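Local coordinates for uricase (PDB 2YZC), which catalyses the oxidation of uric acid by molecular oxygen to 5-hydroxyisourate, which is processed further to (S)-allantoin, at residues G106-D116 with R127-E138. Residues are numbered along the deposited sequence; the frame is centred on the assembly and turned at random.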
ATOM      1  N   GLY A 106     -25.697   5.233  15.635  1.00 20.91           N
ATOM      2  CA  GLY A 106     -24.393   5.443  15.042  1.00 20.19           C
ATOM      3  C   GLY A 106     -23.679   4.144  14.754  1.00 19.61           C
ATOM      4  O   GLY A 106     -24.253   3.060  14.872  1.00 19.13           O
ATOM      5  N   ARG A 107     -22.412   4.258  14.377  1.00 19.82           N
ATOM      6  CA  ARG A 107     -21.599   3.098  14.063  1.00 20.18           C
ATOM      7  C   ARG A 107     -20.199   3.347  14.619  1.00 20.79           C
ATOM      8  O   ARG A 107     -19.548   4.331  14.271  1.00 23.31           O
ATOM      9  CB  ARG A 107     -21.538   2.903  12.543  1.00 22.55           C
ATOM     10  CG  ARG A 107     -20.768   1.669  12.086  0.50 22.64           C
ATOM     11  CD  ARG A 107     -20.632   1.650  10.567  1.00 27.26           C
ATOM     12  NE  ARG A 107     -19.864   0.502  10.084  1.00 31.23           N
ATOM     13  CZ  ARG A 107     -20.367  -0.711   9.856  1.00 36.46           C
ATOM     14  NH1 ARG A 107     -21.658  -0.963  10.059  1.00 33.34           N
ATOM     15  NH2 ARG A 107     -19.570  -1.682   9.421  1.00 37.69           N
ATOM     16  N   TRP A 108     -19.757   2.471  15.507  1.00 18.67           N
ATOM     17  CA  TRP A 108     -18.435   2.597  16.100  1.00 19.32           C
ATOM     18  C   TRP A 108     -17.688   1.323  15.760  1.00 20.51           C
ATOM     19  O   TRP A 108     -18.199   0.217  15.953  1.00 19.73           O
ATOM     20  CB  TRP A 108     -18.557   2.791  17.612  1.00 18.64           C
ATOM     21  CG  TRP A 108     -19.233   4.091  17.941  1.00 20.20           C
ATOM     22  CD1 TRP A 108     -18.633   5.311  18.107  1.00 20.94           C
ATOM     23  CD2 TRP A 108     -20.643   4.326  18.015  1.00 19.00           C
ATOM     24  NE1 TRP A 108     -19.587   6.292  18.274  1.00 19.54           N
ATOM     25  CE2 TRP A 108     -20.828   5.713  18.221  1.00 21.10           C
ATOM     26  CE3 TRP A 108     -21.772   3.500  17.924  1.00 20.22           C
ATOM     27  CZ2 TRP A 108     -22.099   6.291  18.336  1.00 19.52           C
ATOM     28  CZ3 TRP A 108     -23.033   4.077  18.036  1.00 19.11           C
ATOM     29  CH2 TRP A 108     -23.183   5.459  18.241  1.00 19.94           C
ATOM     30  N   ALA A 109     -16.479   1.480  15.234  1.00 18.65           N
ATOM     31  CA  ALA A 109     -15.695   0.327  14.834  1.00 18.41           C
ATOM     32  C   ALA A 109     -14.248   0.439  15.264  1.00 18.22           C
ATOM     33  O   ALA A 109     -13.745   1.527  15.566  1.00 17.44           O
ATOM     34  CB  ALA A 109     -15.781   0.148  13.322  1.00 16.69           C
ATOM     35  N   ALA A 110     -13.572  -0.701  15.292  1.00 17.72           N
ATOM     36  CA  ALA A 110     -12.179  -0.711  15.684  1.00 18.34           C
ATOM     37  C   ALA A 110     -11.442  -1.928  15.183  1.00 19.12           C
ATOM     38  O   ALA A 110     -12.020  -2.998  14.985  1.00 18.61           O
ATOM     39  CB  ALA A 110     -12.059  -0.641  17.207  1.00 19.41           C
ATOM     40  N   GLN A 111     -10.158  -1.726  14.944  1.00 16.99           N
ATOM     41  CA  GLN A 111      -9.266  -2.789  14.547  1.00 18.12           C
ATOM     42  C   GLN A 111      -8.418  -2.918  15.804  1.00 17.87           C
ATOM     43  O   GLN A 111      -8.107  -1.911  16.447  1.00 17.43           O
ATOM     44  CB  GLN A 111      -8.397  -2.365  13.362  1.00 19.60           C
ATOM     45  CG  GLN A 111      -9.124  -2.406  12.027  1.00 23.13           C
ATOM     46  CD  GLN A 111      -8.288  -1.845  10.895  1.00 27.00           C
ATOM     47  OE1 GLN A 111      -8.406  -2.273   9.746  1.00 31.38           O
ATOM     48  NE2 GLN A 111      -7.448  -0.876  11.211  1.00 22.47           N
ATOM     49  N   GLN A 112      -8.088  -4.149  16.178  1.00 17.08           N
ATOM     50  CA  GLN A 112      -7.264  -4.393  17.356  1.00 16.81           C
ATOM     51  C   GLN A 112      -5.999  -5.065  16.865  1.00 18.94           C
ATOM     52  O   GLN A 112      -6.064  -6.052  16.128  1.00 18.62           O
ATOM     53  CB  GLN A 112      -7.976  -5.316  18.348  1.00 18.44           C
ATOM     54  CG  GLN A 112      -7.190  -5.554  19.639  1.00 21.91           C
ATOM     55  CD  GLN A 112      -7.906  -6.490  20.595  1.00 24.09           C
ATOM     56  OE1 GLN A 112      -9.128  -6.481  20.685  1.00 23.74           O
ATOM     57  NE2 GLN A 112      -7.140  -7.297  21.324  1.00 28.73           N
ATOM     58  N   PHE A 113      -4.855  -4.520  17.270  1.00 17.52           N
ATOM     59  CA  PHE A 113      -3.559  -5.047  16.875  1.00 18.49           C
ATOM     60  C   PHE A 113      -2.933  -5.792  18.043  1.00 19.80           C
ATOM     61  O   PHE A 113      -2.921  -5.301  19.175  1.00 19.64           O
ATOM     62  CB  PHE A 113      -2.656  -3.900  16.417  1.00 19.45           C
ATOM     63  CG  PHE A 113      -3.288  -3.022  15.374  1.00 20.15           C
ATOM     64  CD1 PHE A 113      -3.612  -1.702  15.659  1.00 21.27           C
ATOM     65  CD2 PHE A 113      -3.603  -3.533  14.119  1.00 19.65           C
ATOM     66  CE1 PHE A 113      -4.247  -0.898  14.708  1.00 22.65           C
ATOM     67  CE2 PHE A 113      -4.236  -2.740  13.161  1.00 19.95           C
ATOM     68  CZ  PHE A 113      -4.560  -1.421  13.458  1.00 20.61           C
ATOM     69  N   PHE A 114      -2.408  -6.978  17.764  1.00 18.66           N
ATOM     70  CA  PHE A 114      -1.814  -7.798  18.807  1.00 19.29           C
ATOM     71  C   PHE A 114      -0.322  -7.600  19.015  1.00 20.35           C
ATOM     72  O   PHE A 114       0.426  -7.338  18.070  1.00 19.23           O
ATOM     73  CB  PHE A 114      -2.099  -9.275  18.530  1.00 18.89           C
ATOM     74  CG  PHE A 114      -3.566  -9.606  18.498  1.00 21.35           C
ATOM     75  CD1 PHE A 114      -4.212  -9.859  17.293  1.00 20.84           C
ATOM     76  CD2 PHE A 114      -4.309  -9.629  19.674  1.00 23.37           C
ATOM     77  CE1 PHE A 114      -5.583 -10.129  17.260  1.00 21.80           C
ATOM     78  CE2 PHE A 114      -5.680  -9.896  19.653  1.00 23.90           C
ATOM     79  CZ  PHE A 114      -6.317 -10.147  18.444  1.00 22.01           C
ATOM     80  N   TRP A 115       0.090  -7.737  20.275  1.00 20.22           N
ATOM     81  CA  TRP A 115       1.479  -7.599  20.675  1.00 20.88           C
ATOM     82  C   TRP A 115       1.877  -8.784  21.554  1.00 21.86           C
ATOM     83  O   TRP A 115       1.063  -9.304  22.323  1.00 23.04           O
ATOM     84  CB  TRP A 115       1.691  -6.313  21.482  1.00 19.97           C
ATOM     85  CG  TRP A 115       1.559  -5.041  20.694  1.00 20.02           C
ATOM     86  CD1 TRP A 115       0.405  -4.373  20.393  1.00 19.82           C
ATOM     87  CD2 TRP A 115       2.625  -4.284  20.109  1.00 20.84           C
ATOM     88  NE1 TRP A 115       0.687  -3.247  19.660  1.00 21.02           N
ATOM     89  CE2 TRP A 115       2.042  -3.165  19.471  1.00 20.93           C
ATOM     90  CE3 TRP A 115       4.018  -4.441  20.062  1.00 19.18           C
ATOM     91  CZ2 TRP A 115       2.802  -2.206  18.792  1.00 21.74           C
ATOM     92  CZ3 TRP A 115       4.776  -3.485  19.384  1.00 20.76           C
ATOM     93  CH2 TRP A 115       4.165  -2.384  18.759  1.00 21.06           C
ATOM     94  N   ASP A 116       3.129  -9.203  21.428  1.00 21.50           N
ATOM     95  CA  ASP A 116       3.667 -10.292  22.237  1.00 22.45           C
ATOM     96  C   ASP A 116       4.820  -9.707  23.039  1.00 21.98           C
ATOM     97  O   ASP A 116       5.487  -8.783  22.579  1.00 21.95           O
ATOM     98  CB  ASP A 116       4.205 -11.422  21.355  1.00 24.55           C
ATOM     99  CG  ASP A 116       3.132 -12.046  20.488  1.00 28.44           C
ATOM    100  OD1 ASP A 116       2.041 -12.344  21.017  1.00 32.36           O
ATOM    101  OD2 ASP A 116       3.387 -12.245  19.284  1.00 31.76           O
ATOM    102  N   ARG A 127       5.221  -6.647  17.727  1.00 18.52           N
ATOM    103  CA  ARG A 127       3.918  -6.800  17.097  1.00 21.01           C
ATOM    104  C   ARG A 127       3.707  -8.151  16.428  1.00 20.18           C
ATOM    105  O   ARG A 127       4.601  -8.676  15.770  1.00 19.76           O
ATOM    106  CB  ARG A 127       3.697  -5.676  16.076  1.00 22.63           C
ATOM    107  CG  ARG A 127       2.618  -4.678  16.486  1.00 28.77           C
ATOM    108  CD  ARG A 127       1.267  -5.029  15.872  1.00 31.21           C
ATOM    109  NE  ARG A 127       1.050  -4.259  14.648  1.00 37.00           N
ATOM    110  CZ  ARG A 127       0.148  -4.556  13.721  1.00 38.66           C
ATOM    111  NH1 ARG A 127       0.032  -3.786  12.645  1.00 44.61           N
ATOM    112  NH2 ARG A 127      -0.629  -5.622  13.859  1.00 36.38           N
ATOM    113  N   ASN A 128       2.526  -8.724  16.645  1.00 19.72           N
ATOM    114  CA  ASN A 128       2.138  -9.984  16.016  1.00 20.11           C
ATOM    115  C   ASN A 128       1.268  -9.476  14.874  1.00 19.73           C
ATOM    116  O   ASN A 128       0.129  -9.069  15.094  1.00 21.09           O
ATOM    117  CB  ASN A 128       1.301 -10.849  16.967  1.00 20.39           C
ATOM    118  CG  ASN A 128       0.659 -12.048  16.262  1.00 24.67           C
ATOM    119  OD1 ASN A 128       0.932 -12.320  15.089  1.00 18.62           O
ATOM    120  ND2 ASN A 128      -0.197 -12.766  16.983  1.00 25.66           N
ATOM    121  N   LYS A 129       1.816  -9.474  13.667  1.00 18.63           N
ATOM    122  CA  LYS A 129       1.099  -8.956  12.505  1.00 18.24           C
ATOM    123  C   LYS A 129       0.358 -10.011  11.690  1.00 18.16           C
ATOM    124  O   LYS A 129      -0.176  -9.706  10.625  1.00 17.09           O
ATOM    125  CB  LYS A 129       2.086  -8.233  11.585  1.00 18.63           C
ATOM    126  CG  LYS A 129       2.910  -7.136  12.266  1.00 18.98           C
ATOM    127  CD  LYS A 129       3.783  -6.402  11.251  1.00 22.01           C
ATOM    128  CE  LYS A 129       4.524  -5.225  11.882  1.00 23.44           C
ATOM    129  NZ  LYS A 129       5.427  -4.560  10.897  1.00 22.73           N
ATOM    130  N   SER A 130       0.304 -11.237  12.196  1.00 17.49           N
ATOM    131  CA  SER A 130      -0.326 -12.326  11.455  1.00 18.86           C
ATOM    132  C   SER A 130      -1.840 -12.282  11.308  1.00 19.37           C
ATOM    133  O   SER A 130      -2.407 -13.044  10.532  1.00 19.01           O
ATOM    134  CB  SER A 130       0.116 -13.658  12.053  1.00 20.31           C
ATOM    135  OG  SER A 130       1.531 -13.734  11.991  1.00 21.05           O
ATOM    136  N   GLU A 131      -2.488 -11.389  12.047  1.00 17.52           N
ATOM    137  CA  GLU A 131      -3.932 -11.233  11.959  1.00 19.32           C
ATOM    138  C   GLU A 131      -4.333  -9.934  12.637  1.00 17.62           C
ATOM    139  O   GLU A 131      -3.602  -9.412  13.472  1.00 17.93           O
ATOM    140  CB  GLU A 131      -4.651 -12.395  12.644  1.00 21.07           C
ATOM    141  CG  GLU A 131      -4.513 -12.388  14.155  1.00 24.71           C
ATOM    142  CD  GLU A 131      -5.004 -13.668  14.791  1.00 28.68           C
ATOM    143  OE1 GLU A 131      -4.469 -14.746  14.444  1.00 27.98           O
ATOM    144  OE2 GLU A 131      -5.921 -13.595  15.640  1.00 27.94           O
ATOM    145  N   VAL A 132      -5.499  -9.424  12.261  1.00 18.19           N
ATOM    146  CA  VAL A 132      -6.042  -8.209  12.838  1.00 17.36           C
ATOM    147  C   VAL A 132      -7.470  -8.540  13.247  1.00 19.28           C
ATOM    148  O   VAL A 132      -8.221  -9.152  12.479  1.00 17.63           O
ATOM    149  CB  VAL A 132      -6.065  -7.049  11.825  1.00 16.67           C
ATOM    150  CG1 VAL A 132      -6.779  -5.847  12.431  1.00 18.23           C
ATOM    151  CG2 VAL A 132      -4.630  -6.659  11.443  1.00 18.26           C
ATOM    152  N   ARG A 133      -7.827  -8.150  14.465  1.00 18.01           N
ATOM    153  CA  ARG A 133      -9.162  -8.392  14.995  1.00 17.63           C
ATOM    154  C   ARG A 133     -10.011  -7.142  14.790  1.00 18.68           C
ATOM    155  O   ARG A 133      -9.523  -6.018  14.943  1.00 17.23           O
ATOM    156  CB  ARG A 133      -9.059  -8.744  16.480  1.00 19.29           C
ATOM    157  CG  ARG A 133     -10.382  -8.803  17.236  1.00 19.98           C
ATOM    158  CD  ARG A 133     -10.140  -9.290  18.657  1.00 19.97           C
ATOM    159  NE  ARG A 133     -11.329  -9.179  19.495  1.00 21.25           N
ATOM    160  CZ  ARG A 133     -11.376  -9.535  20.775  1.00 21.81           C
ATOM    161  NH1 ARG A 133     -10.297 -10.034  21.368  1.00 18.64           N
ATOM    162  NH2 ARG A 133     -12.495  -9.372  21.470  1.00 20.20           N
ATOM    163  N   THR A 134     -11.281  -7.338  14.440  1.00 16.16           N
ATOM    164  CA  THR A 134     -12.170  -6.214  14.208  1.00 17.97           C
ATOM    165  C   THR A 134     -13.454  -6.318  15.021  1.00 18.41           C
ATOM    166  O   THR A 134     -13.859  -7.402  15.437  1.00 16.78           O
ATOM    167  CB  THR A 134     -12.564  -6.109  12.716  1.00 21.17           C
ATOM    168  OG1 THR A 134     -13.365  -7.242  12.349  1.00 20.23           O
ATOM    169  CG2 THR A 134     -11.324  -6.073  11.835  1.00 23.90           C
ATOM    170  N   ALA A 135     -14.085  -5.172  15.242  1.00 18.39           N
ATOM    171  CA  ALA A 135     -15.346  -5.114  15.969  1.00 18.16           C
ATOM    172  C   ALA A 135     -16.113  -3.915  15.437  1.00 18.94           C
ATOM    173  O   ALA A 135     -15.540  -2.854  15.188  1.00 18.60           O
ATOM    174  CB  ALA A 135     -15.100  -4.969  17.475  1.00 17.93           C
ATOM    175  N   VAL A 136     -17.413  -4.097  15.243  1.00 17.72           N
ATOM    176  CA  VAL A 136     -18.268  -3.031  14.753  1.00 18.14           C
ATOM    177  C   VAL A 136     -19.523  -3.047  15.594  1.00 19.49           C
ATOM    178  O   VAL A 136     -20.130  -4.101  15.793  1.00 19.40           O
ATOM    179  CB  VAL A 136     -18.685  -3.244  13.277  1.00 20.83           C
ATOM    180  CG1 VAL A 136     -19.712  -2.196  12.873  1.00 23.58           C
ATOM    181  CG2 VAL A 136     -17.465  -3.158  12.362  1.00 22.25           C
ATOM    182  N   LEU A 137     -19.893  -1.881  16.105  1.00 19.10           N
ATOM    183  CA  LEU A 137     -21.102  -1.748  16.901  1.00 20.50           C
ATOM    184  C   LEU A 137     -22.010  -0.762  16.198  1.00 20.25           C
ATOM    185  O   LEU A 137     -21.556   0.286  15.741  1.00 20.45           O
ATOM    186  CB  LEU A 137     -20.787  -1.201  18.306  1.00 18.96           C
ATOM    187  CG  LEU A 137     -21.998  -0.604  19.050  1.00 21.15           C
ATOM    188  CD1 LEU A 137     -22.951  -1.713  19.480  1.00 17.08           C
ATOM    189  CD2 LEU A 137     -21.526   0.187  20.271  1.00 19.99           C
ATOM    190  N   GLU A 138     -23.284  -1.109  16.071  1.00 20.43           N
ATOM    191  CA  GLU A 138     -24.239  -0.186  15.490  1.00 21.04           C
ATOM    192  C   GLU A 138     -25.383  -0.070  16.477  1.00 21.76           C
ATOM    193  O   GLU A 138     -25.884  -1.075  16.977  1.00 21.97           O
ATOM    194  CB  GLU A 138     -24.762  -0.661  14.128  1.00 23.92           C
ATOM    195  CG  GLU A 138     -23.884  -0.237  12.952  1.00 28.67           C
ATOM    196  CD  GLU A 138     -24.643  -0.145  11.632  1.00 33.18           C
ATOM    197  OE1 GLU A 138     -24.004   0.153  10.596  1.00 34.02           O
ATOM    198  OE2 GLU A 138     -25.877  -0.362  11.624  1.00 34.63           O
TER
HETATM  199  O   HOH W   1      -2.154  -7.672  14.994  1.00 20.35           O
HETATM  200  O   HOH W   2      -0.401 -12.417  19.904  1.00 38.28           O
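Arg107 and Glu138 form a salt bridge, NH1 to OE1 2.7 Å; the oxygen lies in the guanidinium plane, whereas NH1 comes to OE1 from above the carboxylate plane, 37° out of it. With CG anti to the backbone N (chi1 -177°) and an extended chain, Arg107 lays one guanidinium face over Val136, whose CG1 is 3.4 Å from CZ. Replacing Arg107 with an alanine removes the guanidinium, which would probably uncover Val136 CG1 and leave Glu138 without this cation. Glu138 also forms a salt bridge with Arg49. Trp108 turns to the opposite face with Leu137, CE3 to CD2 4.1 Å, against helix 85-99. Paired backbone N-H···O bonds join Trp108 with Leu137, Ala110 with Ala135 and Gln112 with Arg133, the antiparallel pattern of the tunnelling (T-fold) sheet of uricases, in which 38-50 flanks strand 103-117 on its other edge. Gln112 lies alongside Arg133, its OE1 over the guanidinium face, 3.6 Å from Arg133 CD; the oxygen's bond is to Thr85, while Arg133 bridges to Asp200 and Glu86. Beyond this pair the direct pairing breaks where the chain turns a corner at Ser130, between 127-129 and 131-138. Phe113 CB sits over a guanidinium face of Arg127, and Phe114 CZ reaches Arg133 CB at 3.7 Å. Water 1 fills the break, accepting from Phe114 N (2.9 Å) and donating to the carbonyls of Asn128 and Glu131. Asn128 N donates to Phe114 O at 2.9 Å. Trp115, a non-hydrogen-bonded antiparallel pair with Arg127, receives Arg127 CG over its six-membered ring, 3.3 Å from the centroid and 11° off the normal, a CH-pi contact. Asp116 OD1 reaches Asn128 ND2 through water 2.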